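Local coordinates for protein PaaA (Enterobacter agglomerans, PDB 5FF5) that probably acts as a ThiF-type, E1-like adenylating enzyme in the post-translational chemistry that leads to the bicyclic core of pantocin A, at residues 108-113 with 125-130; 114-119 with 346-351; 100-105 with 199-204. All coordinates share one frame; numbering follows the deposited sequence.

Contact 1 (108-113 with 125-130); sequences RQILQF and VYQERL
Gln109 and Gln127 meet side chain to side chain, crossing at about a right angle with their amide planes turned 34° apart. Gln109 NE2 donates to Gln127 OE1 at 2.5 Å, a hydrogen bond whose length should not be pressed at this resolution. Each side chain gets there differently: Gln109 runs extended beyond CG, whereas Gln127 leaves its helix with CG anti to the backbone N (chi1 -168°) and then bends at chi2, which swings its amide back toward 108-113. Both NE2 groups also donate to Ser154 O, so that two donors share one carbonyl and the amides are fixed in rotation. The two helices involved, 107-116 and 123-131, follow each other in the chain just ahead of strand 134-138, the first strand of the Rossmann-like sheet of the ThiF family, and their short segments are inclined at 115° with axes 9.9 Å apart at closest approach. Next to the glutamine pair, one turn on from Gln109, lies Phe113. Gln127 OE1 reaches the edge of this ring in its plane, 3.5 Å from Phe113 CE2, while Gln109 O sits over the centre of one face. The side chains of Phe113 and Tyr126 run antiparallel alongside each other, Phe113 CB 3.6 Å from Tyr126 CD2 and Tyr126 CB near Phe113 CD2, with ring centroids 6.0 Å apart. Leu130, resting on Ile344 and Thr345 of helix 326-345, brings CD1 to 4.2 Å from Phe113 CZ. Gln109 OE1 makes a weak hydrogen bond to Asn173 ND2 of the second subunit.

Contact 2 (114-119 with 346-351); sequences SLIDAD and GYDKPH
Ile116, the last residue of helix 107-116, packs on the loop that follows helix 326-345, so the contact joins the C-terminal ends of two helices of the ThiF-family domain, each broken by a residue with positive phi: Asp117 in one, Gly346 in the other. The two branches of Ile116 divide the work. CG2, anti to its own backbone N, lies 3.6 Å from Tyr347 O, while CD1 passes obliquely over the carboxylate of Asp348, 3.8 Å from Asp348 OD2, an oxygen salt-bridged to Lys342. Leu266 of the second subunit packs against Ile116 as well. Asp117 then turns the chain with phi 39°; its side chain starts out away from 346-351, and OD1 is hydrogen-bonded with Tyr126 OH, which also pairs with Asp119 N and so bridges the turn. Ala118 N donates to Tyr347 O at 2.9 Å in a fairly straight bond (161°), the N coming from above the carbonyl plane and not along a lone pair. The methyl of Ala118 rests against the same backbone, CB 3.3 Å from Tyr347 O and 3.6 Å from Gly346 O. Asp119 continues over the glycine, its CB also close to Gly346 O, and its OD1 is held in a salt bridge with Arg129. At the exposed margin, Lys349 CE comes to 4.1 Å from Ala118 CB, and the charged ends stop short of pairing, Lys349 NZ lying 4.6 Å from Asp119 OD2.

Contact 3 (100-105 with 199-204); sequences GEEVER and NENVHV
Arg105 lays its guanidinium flat on the side-chain amide of Asn199, the two planes only 3° from parallel. Asn199 OD1 lies over the centre of the guanidinium face, 3.6 Å from Arg105 CZ, a stacked placement in which the partial negative charge of the oxygen would favour the cation below it. Arg105 reaches this site with CG lodged between the backbone N and the carbonyl carbon (chi1 56°) and a bend at chi3 that turns the end of the chain over the amide. Beside this stack, Asn201 pushes its own amide between two side chains of helix 100-105. Its OD1 meets carbon atoms, 3.1 Å from Glu102 CG and 3.5 Å from Arg105 CD, and the Asn201 amide plane stands at 81° to the Glu102 carboxylate and almost as steeply to the Arg105 guanidinium. Glu102, extended beyond CG, runs antiparallel alongside Asn201, with Glu102 OE1 3.3 Å from Asn201 CB and also salt-bridged to Lys131. The segments meet through the stack and van der Waals contacts, with no direct hydrogen bond between them.

Toward the solvent the fit is slacker. Glu200 is exposed at the corner of the loop, and Glu101 only approaches Asn201, with OE1 3.7 Å from Asn201 ND2. The carboxylate of Glu101 is modelled as pairing with Arg105, but its position is doubtful; the residue is partly exposed and partly covered by Leu169 of the second subunit.

What shapes the loop side is local: Asn199 OD1 accepts from Asn201 N at 3.0 Å, while Asn199 ND2 donates to Ala152 O and Tyr106 OH. This is an Asx turn set within a type I beta turn from Asn199 to Val202, and it makes the helix-to-strand connection of a Rossmann-like fold, carrying helix 187-198 into strand 203-207 at the edge of the parallel strands.

Contacts 1 and 2 share helix 107-116 and adjoin directly, the first using its middle and the second its C-terminal end; Phe113 and Tyr347 bring their rings together where the two meet. The touching residues of contact 1 are all buried and combine an amide pair with aromatic packing, whereas contact 2 is only partly buried, relies on a backbone bond and ends in charged residues near solvent. Contact 3, about 22 Å from contact 2 centre to centre, is largely buried though its loop corner is exposed, and exchanges aromatic packing for a guanidinium-amide stack beside an edge strand. All three border the second subunit, which helices 100-105 and 107-116 both touch.

Contact 1 (108-113 with 125-130)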
loop_
_atom_site.group_PDB
_atom_site.type_symbol
_atom_site.label_atom_id
_atom_site.label_comp_id
_atom_site.label_asym_id
_atom_site.label_seq_id
_atom_site.Cartn_x
_atom_site.Cartn_y
_atom_site.Cartn_z
ATOM N N ARG A 108 9.435 8.562 11.012
ATOM C CA ARG A 108 9.577 8.906 9.611
ATOM C C ARG A 108 8.302 9.524 9.070
ATOM O O ARG A 108 8.351 10.383 8.199
ATOM C CB ARG A 108 9.946 7.684 8.766
ATOM C CG ARG A 108 11.225 6.936 9.114
ATOM C CD ARG A 108 12.487 7.809 9.172
ATOM N NE ARG A 108 13.668 6.963 9.368
ATOM C CZ ARG A 108 14.325 6.772 10.506
ATOM N NH1 ARG A 108 13.975 7.394 11.616
ATOM N NH2 ARG A 108 15.361 5.951 10.515
ATOM N N GLN A 109 7.157 9.131 9.611
ATOM C CA GLN A 109 5.910 9.717 9.133
ATOM C C GLN A 109 5.760 11.087 9.774
ATOM O O GLN A 109 5.181 11.999 9.195
ATOM C CB GLN A 109 4.708 8.856 9.436
ATOM C CG GLN A 109 4.234 8.983 10.843
ATOM C CD GLN A 109 3.054 8.113 11.122
ATOM O OE1 GLN A 109 2.886 7.051 10.526
ATOM N NE2 GLN A 109 2.199 8.574 12.014
ATOM N N ILE A 110 6.290 11.225 10.980
ATOM C CA ILE A 110 6.390 12.531 11.590
ATOM C C ILE A 110 7.199 13.479 10.712
ATOM O O ILE A 110 6.841 14.648 10.594
ATOM C CB ILE A 110 7.015 12.448 12.978
ATOM C CG1 ILE A 110 5.995 11.859 13.962
ATOM C CG2 ILE A 110 7.427 13.815 13.434
ATOM C CD1 ILE A 110 6.487 11.696 15.391
ATOM N N LEU A 111 8.266 12.977 10.078
ATOM C CA LEU A 111 9.062 13.773 9.129
ATOM C C LEU A 111 8.231 14.208 7.952
ATOM O O LEU A 111 8.336 15.330 7.491
ATOM C CB LEU A 111 10.257 12.995 8.591
ATOM C CG LEU A 111 11.336 12.547 9.568
ATOM C CD1 LEU A 111 12.426 11.880 8.790
ATOM C CD2 LEU A 111 11.847 13.697 10.405
ATOM N N GLN A 112 7.394 13.309 7.461
ATOM C CA GLN A 112 6.528 13.629 6.344
ATOM C C GLN A 112 5.553 14.754 6.661
ATOM O O GLN A 112 5.288 15.584 5.798
ATOM C CB GLN A 112 5.784 12.385 5.906
ATOM C CG GLN A 112 4.727 12.627 4.874
ATOM C CD GLN A 112 4.004 11.341 4.521
ATOM O OE1 GLN A 112 4.630 10.281 4.387
ATOM N NE2 GLN A 112 2.678 11.416 4.390
ATOM N N PHE A 113 5.025 14.789 7.887
ATOM C CA PHE A 113 4.143 15.889 8.305
ATOM C C PHE A 113 4.951 17.175 8.340
ATOM O O PHE A 113 4.508 18.216 7.857
ATOM C CB PHE A 113 3.514 15.660 9.695
ATOM C CG PHE A 113 2.768 14.365 9.837
ATOM C CD1 PHE A 113 2.097 13.802 8.769
ATOM C CD2 PHE A 113 2.778 13.690 11.045
ATOM C CE1 PHE A 113 1.457 12.605 8.918
ATOM C CE2 PHE A 113 2.142 12.504 11.185
ATOM C CZ PHE A 113 1.493 11.961 10.128
ATOM N N VAL A 125 2.627 17.708 16.984
ATOM C CA VAL A 125 1.222 18.026 17.127
ATOM C C VAL A 125 0.394 17.198 16.174
ATOM O O VAL A 125 -0.633 16.665 16.562
ATOM C CB VAL A 125 0.944 19.512 16.895
ATOM C CG1 VAL A 125 -0.448 19.715 16.398
ATOM C CG2 VAL A 125 1.159 20.298 18.159
ATOM N N TYR A 126 0.877 16.995 14.958
ATOM C CA TYR A 126 0.087 16.228 13.998
ATOM C C TYR A 126 -0.162 14.802 14.475
ATOM O O TYR A 126 -1.291 14.312 14.402
ATOM C CB TYR A 126 0.764 16.210 12.628
ATOM C CG TYR A 126 0.766 17.548 11.954
ATOM C CD1 TYR A 126 -0.415 18.161 11.600
ATOM C CD2 TYR A 126 1.950 18.205 11.681
ATOM C CE1 TYR A 126 -0.423 19.395 10.990
ATOM C CE2 TYR A 126 1.957 19.447 11.066
ATOM C CZ TYR A 126 0.764 20.034 10.722
ATOM O OH TYR A 126 0.751 21.268 10.109
ATOM N N GLN A 127 0.886 14.160 14.983
ATOM C CA GLN A 127 0.809 12.792 15.484
ATOM C C GLN A 127 -0.106 12.728 16.703
ATOM O O GLN A 127 -0.804 11.747 16.912
ATOM C CB GLN A 127 2.200 12.268 15.851
ATOM C CG GLN A 127 2.258 10.780 16.111
ATOM C CD GLN A 127 1.895 9.986 14.887
ATOM O OE1 GLN A 127 2.413 10.241 13.810
ATOM N NE2 GLN A 127 0.996 9.026 15.034
ATOM N N GLU A 128 -0.081 13.782 17.511
ATOM C CA GLU A 128 -0.956 13.890 18.666
ATOM C C GLU A 128 -2.416 13.844 18.218
ATOM O O GLU A 128 -3.249 13.193 18.839
ATOM C CB GLU A 128 -0.663 15.182 19.422
ATOM C CG GLU A 128 0.556 15.099 20.292
ATOM C CD GLU A 128 0.850 16.406 20.982
ATOM O OE1 GLU A 128 0.033 17.347 20.825
ATOM O OE2 GLU A 128 1.886 16.482 21.686
ATOM N N ARG A 129 -2.697 14.523 17.108
ATOM C CA ARG A 129 -4.019 14.577 16.531
ATOM C C ARG A 129 -4.467 13.186 16.061
ATOM O O ARG A 129 -5.658 12.910 15.921
ATOM C CB ARG A 129 -4.030 15.574 15.365
ATOM C CG ARG A 129 -4.185 17.015 15.808
ATOM C CD ARG A 129 -3.996 18.028 14.684
ATOM N NE ARG A 129 -3.875 19.395 15.204
ATOM C CZ ARG A 129 -3.802 20.482 14.441
ATOM N NH1 ARG A 129 -3.843 20.363 13.134
ATOM N NH2 ARG A 129 -3.719 21.686 14.976
ATOM N N LEU A 130 -3.507 12.305 15.830
ATOM C CA LEU A 130 -3.822 10.940 15.465
ATOM C C LEU A 130 -4.076 10.124 16.718
ATOM O O LEU A 130 -4.974 9.299 16.737
ATOM C CB LEU A 130 -2.700 10.303 14.632
ATOM C CG LEU A 130 -2.475 10.750 13.186
ATOM C CD1 LEU A 130 -1.311 9.992 12.570
ATOM C CD2 LEU A 130 -3.759 10.604 12.346
#

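Contact 2 (114-119 with 346-351)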
loop_
_atom_site.group_PDB
_atom_site.type_symbol
_atom_site.label_atom_id
_atom_site.label_comp_id
_atom_site.label_asym_id
_atom_site.label_seq_id
_atom_site.Cartn_x
_atom_site.Cartn_y
_atom_site.Cartn_z
ATOM N N SER A 114 6.147 17.094 8.915
ATOM C CA SER A 114 6.969 18.282 9.107
ATOM C C SER A 114 7.356 18.906 7.779
ATOM O O SER A 114 7.674 20.087 7.696
ATOM C CB SER A 114 8.229 17.941 9.896
ATOM O OG SER A 114 9.016 19.100 10.095
ATOM N N LEU A 115 7.304 18.092 6.740
ATOM C CA LEU A 115 7.679 18.521 5.407
ATOM C C LEU A 115 6.646 19.404 4.720
ATOM O O LEU A 115 7.000 20.398 4.094
ATOM C CB LEU A 115 7.953 17.289 4.546
ATOM C CG LEU A 115 8.900 17.454 3.370
ATOM C CD1 LEU A 115 10.285 17.750 3.920
ATOM C CD2 LEU A 115 8.862 16.179 2.547
ATOM N N ILE A 116 5.372 19.057 4.834
ATOM C CA ILE A 116 4.354 19.852 4.168
ATOM C C ILE A 116 3.742 20.841 5.125
ATOM O O ILE A 116 3.346 21.916 4.718
ATOM C CB ILE A 116 3.267 19.001 3.548
ATOM C CG1 ILE A 116 3.892 17.965 2.617
ATOM C CG2 ILE A 116 2.312 19.886 2.753
ATOM C CD1 ILE A 116 2.965 17.526 1.502
ATOM N N ASP A 117 3.599 20.445 6.374
ATOM C CA ASP A 117 3.189 21.357 7.423
ATOM C C ASP A 117 2.107 22.378 7.038
ATOM O O ASP A 117 2.327 23.575 7.163
ATOM C CB ASP A 117 4.402 22.111 7.910
ATOM C CG ASP A 117 4.240 22.599 9.311
ATOM O OD1 ASP A 117 3.079 22.786 9.737
ATOM O OD2 ASP A 117 5.269 22.846 9.974
ATOM N N ALA A 118 0.959 21.922 6.546
ATOM C CA ALA A 118 -0.105 22.841 6.124
ATOM C C ALA A 118 -0.783 23.603 7.276
ATOM O O ALA A 118 -1.191 24.751 7.103
ATOM C CB ALA A 118 -1.139 22.094 5.330
ATOM N N ASP A 119 -0.921 22.982 8.444
ATOM C CA ASP A 119 -1.646 23.639 9.528
ATOM C C ASP A 119 -0.703 24.421 10.396
ATOM O O ASP A 119 -1.099 24.949 11.434
ATOM C CB ASP A 119 -2.413 22.649 10.398
ATOM C CG ASP A 119 -3.675 23.258 10.992
ATOM O OD1 ASP A 119 -3.794 23.251 12.234
ATOM O OD2 ASP A 119 -4.529 23.764 10.230
ATOM N N GLY A 346 -4.437 17.185 9.264
ATOM C CA GLY A 346 -4.374 18.445 8.552
ATOM C C GLY A 346 -2.979 18.893 8.130
ATOM O O GLY A 346 -2.757 20.079 7.882
ATOM N N TYR A 347 -2.035 17.959 8.065
ATOM C CA TYR A 347 -0.665 18.275 7.660
ATOM C C TYR A 347 -0.625 18.579 6.179
ATOM O O TYR A 347 0.302 19.189 5.715
ATOM C CB TYR A 347 0.283 17.119 7.985
ATOM C CG TYR A 347 0.330 16.047 6.913
ATOM C CD1 TYR A 347 -0.576 14.997 6.902
ATOM C CD2 TYR A 347 1.284 16.083 5.929
ATOM C CE1 TYR A 347 -0.533 14.033 5.920
ATOM C CE2 TYR A 347 1.336 15.125 4.949
ATOM C CZ TYR A 347 0.431 14.100 4.941
ATOM O OH TYR A 347 0.512 13.141 3.945
ATOM N N ASP A 348 -1.653 18.162 5.453
ATOM C CA ASP A 348 -1.768 18.347 4.002
ATOM C C ASP A 348 -3.234 18.222 3.633
ATOM O O ASP A 348 -3.971 17.531 4.315
ATOM C CB ASP A 348 -0.948 17.284 3.239
ATOM C CG ASP A 348 -0.944 17.490 1.708
ATOM O OD1 ASP A 348 -1.256 18.594 1.210
ATOM O OD2 ASP A 348 -0.702 16.497 0.989
ATOM N N LYS A 349 -3.653 18.844 2.541
ATOM C CA LYS A 349 -5.064 18.869 2.183
ATOM C C LYS A 349 -5.546 17.591 1.472
ATOM O O LYS A 349 -4.846 17.021 0.648
ATOM C CB LYS A 349 -5.332 20.122 1.360
ATOM C CG LYS A 349 -4.919 21.394 2.153
ATOM C CD LYS A 349 -5.315 21.256 3.659
ATOM C CE LYS A 349 -5.111 22.531 4.526
ATOM N NZ LYS A 349 -5.508 22.330 5.984
ATOM N N PRO A 350 -6.754 17.118 1.809
ATOM C CA PRO A 350 -7.224 15.884 1.179
ATOM C C PRO A 350 -8.050 16.150 -0.050
ATOM O O PRO A 350 -8.962 16.971 -0.033
ATOM C CB PRO A 350 -8.084 15.229 2.266
ATOM C CG PRO A 350 -8.531 16.362 3.147
ATOM C CD PRO A 350 -7.728 17.616 2.794
ATOM N N HIS A 351 -7.696 15.476 -1.127
ATOM C CA HIS A 351 -8.448 15.569 -2.354
ATOM C C HIS A 351 -9.902 15.100 -2.215
ATOM O O HIS A 351 -10.831 15.803 -2.634
ATOM C CB HIS A 351 -7.766 14.752 -3.428
ATOM C CG HIS A 351 -8.070 15.222 -4.806
ATOM N ND1 HIS A 351 -7.934 16.539 -5.189
ATOM C CD2 HIS A 351 -8.529 14.556 -5.890
ATOM C CE1 HIS A 351 -8.280 16.663 -6.457
ATOM N NE2 HIS A 351 -8.649 15.475 -6.903
#

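Contact 3 (100-105 with 199-204)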
loop_
_atom_site.group_PDB
_atom_site.type_symbol
_atom_site.label_atom_id
_atom_site.label_comp_id
_atom_site.label_asym_id
_atom_site.label_seq_id
_atom_site.Cartn_x
_atom_site.Cartn_y
_atom_site.Cartn_z
ATOM N N GLY A 100 8.001 8.056 24.714
ATOM C CA GLY A 100 9.312 7.929 24.118
ATOM C C GLY A 100 9.250 6.917 22.982
ATOM O O GLY A 100 9.829 7.137 21.904
ATOM N N GLU A 101 8.550 5.806 23.199
ATOM C CA GLU A 101 8.478 4.797 22.156
ATOM C C GLU A 101 7.732 5.283 20.915
ATOM O O GLU A 101 8.115 4.958 19.796
ATOM C CB GLU A 101 7.847 3.499 22.641
ATOM C CG GLU A 101 7.696 2.578 21.461
ATOM C CD GLU A 101 6.527 1.655 21.543
ATOM O OE1 GLU A 101 6.003 1.459 22.661
ATOM O OE2 GLU A 101 6.079 1.199 20.466
ATOM N N GLU A 102 6.630 5.992 21.087
ATOM C CA GLU A 102 5.825 6.347 19.918
ATOM C C GLU A 102 6.609 7.257 18.954
ATOM O O GLU A 102 6.674 6.987 17.742
ATOM C CB GLU A 102 4.519 6.997 20.366
ATOM C CG GLU A 102 3.576 5.977 20.959
ATOM C CD GLU A 102 2.414 6.594 21.706
ATOM O OE1 GLU A 102 1.282 6.070 21.560
ATOM O OE2 GLU A 102 2.658 7.550 22.490
ATOM N N VAL A 103 7.234 8.293 19.519
ATOM C CA VAL A 103 8.021 9.279 18.783
ATOM C C VAL A 103 9.116 8.583 17.997
ATOM O O VAL A 103 9.540 9.048 16.939
ATOM C CB VAL A 103 8.619 10.334 19.757
ATOM C CG1 VAL A 103 9.932 10.856 19.286
ATOM C CG2 VAL A 103 7.645 11.479 19.944
ATOM N N GLU A 104 9.575 7.454 18.511
ATOM C CA GLU A 104 10.494 6.630 17.752
ATOM C C GLU A 104 9.787 5.923 16.608
ATOM O O GLU A 104 10.123 6.133 15.440
ATOM C CB GLU A 104 11.143 5.594 18.658
ATOM C CG GLU A 104 12.221 4.805 17.984
ATOM C CD GLU A 104 13.343 5.676 17.481
ATOM O OE1 GLU A 104 13.455 6.815 17.971
ATOM O OE2 GLU A 104 14.073 5.234 16.567
ATOM N N ARG A 105 8.767 5.131 16.942
ATOM C CA ARG A 105 8.078 4.334 15.934
ATOM C C ARG A 105 7.414 5.182 14.864
ATOM O O ARG A 105 7.313 4.736 13.730
ATOM C CB ARG A 105 7.070 3.359 16.570
ATOM C CG ARG A 105 5.986 3.927 17.469
ATOM C CD ARG A 105 5.216 2.788 18.209
ATOM N NE ARG A 105 4.741 1.753 17.295
ATOM C CZ ARG A 105 4.778 0.445 17.541
ATOM N NH1 ARG A 105 4.326 -0.407 16.634
ATOM N NH2 ARG A 105 5.266 -0.016 18.680
ATOM N N ASN A 199 1.168 -2.764 16.916
ATOM C CA ASN A 199 1.252 -1.502 17.633
ATOM C C ASN A 199 0.498 -1.602 18.944
ATOM O O ASN A 199 -0.719 -1.567 18.976
ATOM C CB ASN A 199 0.700 -0.363 16.782
ATOM C CG ASN A 199 1.000 1.002 17.365
ATOM O OD1 ASN A 199 1.429 1.117 18.515
ATOM N ND2 ASN A 199 0.719 2.051 16.593
ATOM N N GLU A 200 1.245 -1.716 20.028
ATOM C CA GLU A 200 0.735 -1.953 21.367
ATOM C C GLU A 200 0.123 -0.679 21.952
ATOM O O GLU A 200 -0.456 -0.696 23.024
ATOM C CB GLU A 200 1.906 -2.441 22.215
ATOM C CG GLU A 200 1.690 -2.740 23.673
ATOM C CD GLU A 200 2.994 -3.234 24.336
ATOM O OE1 GLU A 200 3.850 -3.834 23.633
ATOM O OE2 GLU A 200 3.181 -2.986 25.552
ATOM N N ASN A 201 0.267 0.437 21.247
ATOM C CA ASN A 201 -0.245 1.713 21.738
ATOM C C ASN A 201 -1.661 2.023 21.291
ATOM O O ASN A 201 -2.273 2.984 21.755
ATOM C CB ASN A 201 0.672 2.841 21.291
ATOM C CG ASN A 201 2.098 2.576 21.631
ATOM O OD1 ASN A 201 3.004 2.948 20.896
ATOM N ND2 ASN A 201 2.316 1.889 22.739
ATOM N N VAL A 202 -2.165 1.216 20.369
ATOM C CA VAL A 202 -3.528 1.355 19.891
ATOM C C VAL A 202 -4.529 0.618 20.792
ATOM O O VAL A 202 -4.327 -0.553 21.111
ATOM C CB VAL A 202 -3.644 0.816 18.475
ATOM C CG1 VAL A 202 -5.080 0.954 17.971
ATOM C CG2 VAL A 202 -2.702 1.563 17.590
ATOM N N HIS A 203 -5.592 1.299 21.217
ATOM C CA HIS A 203 -6.651 0.648 21.995
ATOM C C HIS A 203 -7.665 0.050 21.048
ATOM O O HIS A 203 -8.182 0.740 20.180
ATOM C CB HIS A 203 -7.366 1.635 22.928
ATOM C CG HIS A 203 -6.444 2.401 23.820
ATOM N ND1 HIS A 203 -6.236 3.757 23.688
ATOM C CD2 HIS A 203 -5.655 1.996 24.844
ATOM C CE1 HIS A 203 -5.362 4.159 24.595
ATOM N NE2 HIS A 203 -4.993 3.110 25.308
ATOM N N VAL A 204 -8.004 -1.214 21.239
ATOM C CA VAL A 204 -8.988 -1.826 20.358
ATOM C C VAL A 204 -10.273 -2.260 21.103
ATOM O O VAL A 204 -10.262 -3.078 22.027
ATOM C CB VAL A 204 -8.380 -3.016 19.618
ATOM C CG1 VAL A 204 -9.399 -3.610 18.670
ATOM C CG2 VAL A 204 -7.165 -2.572 18.869
#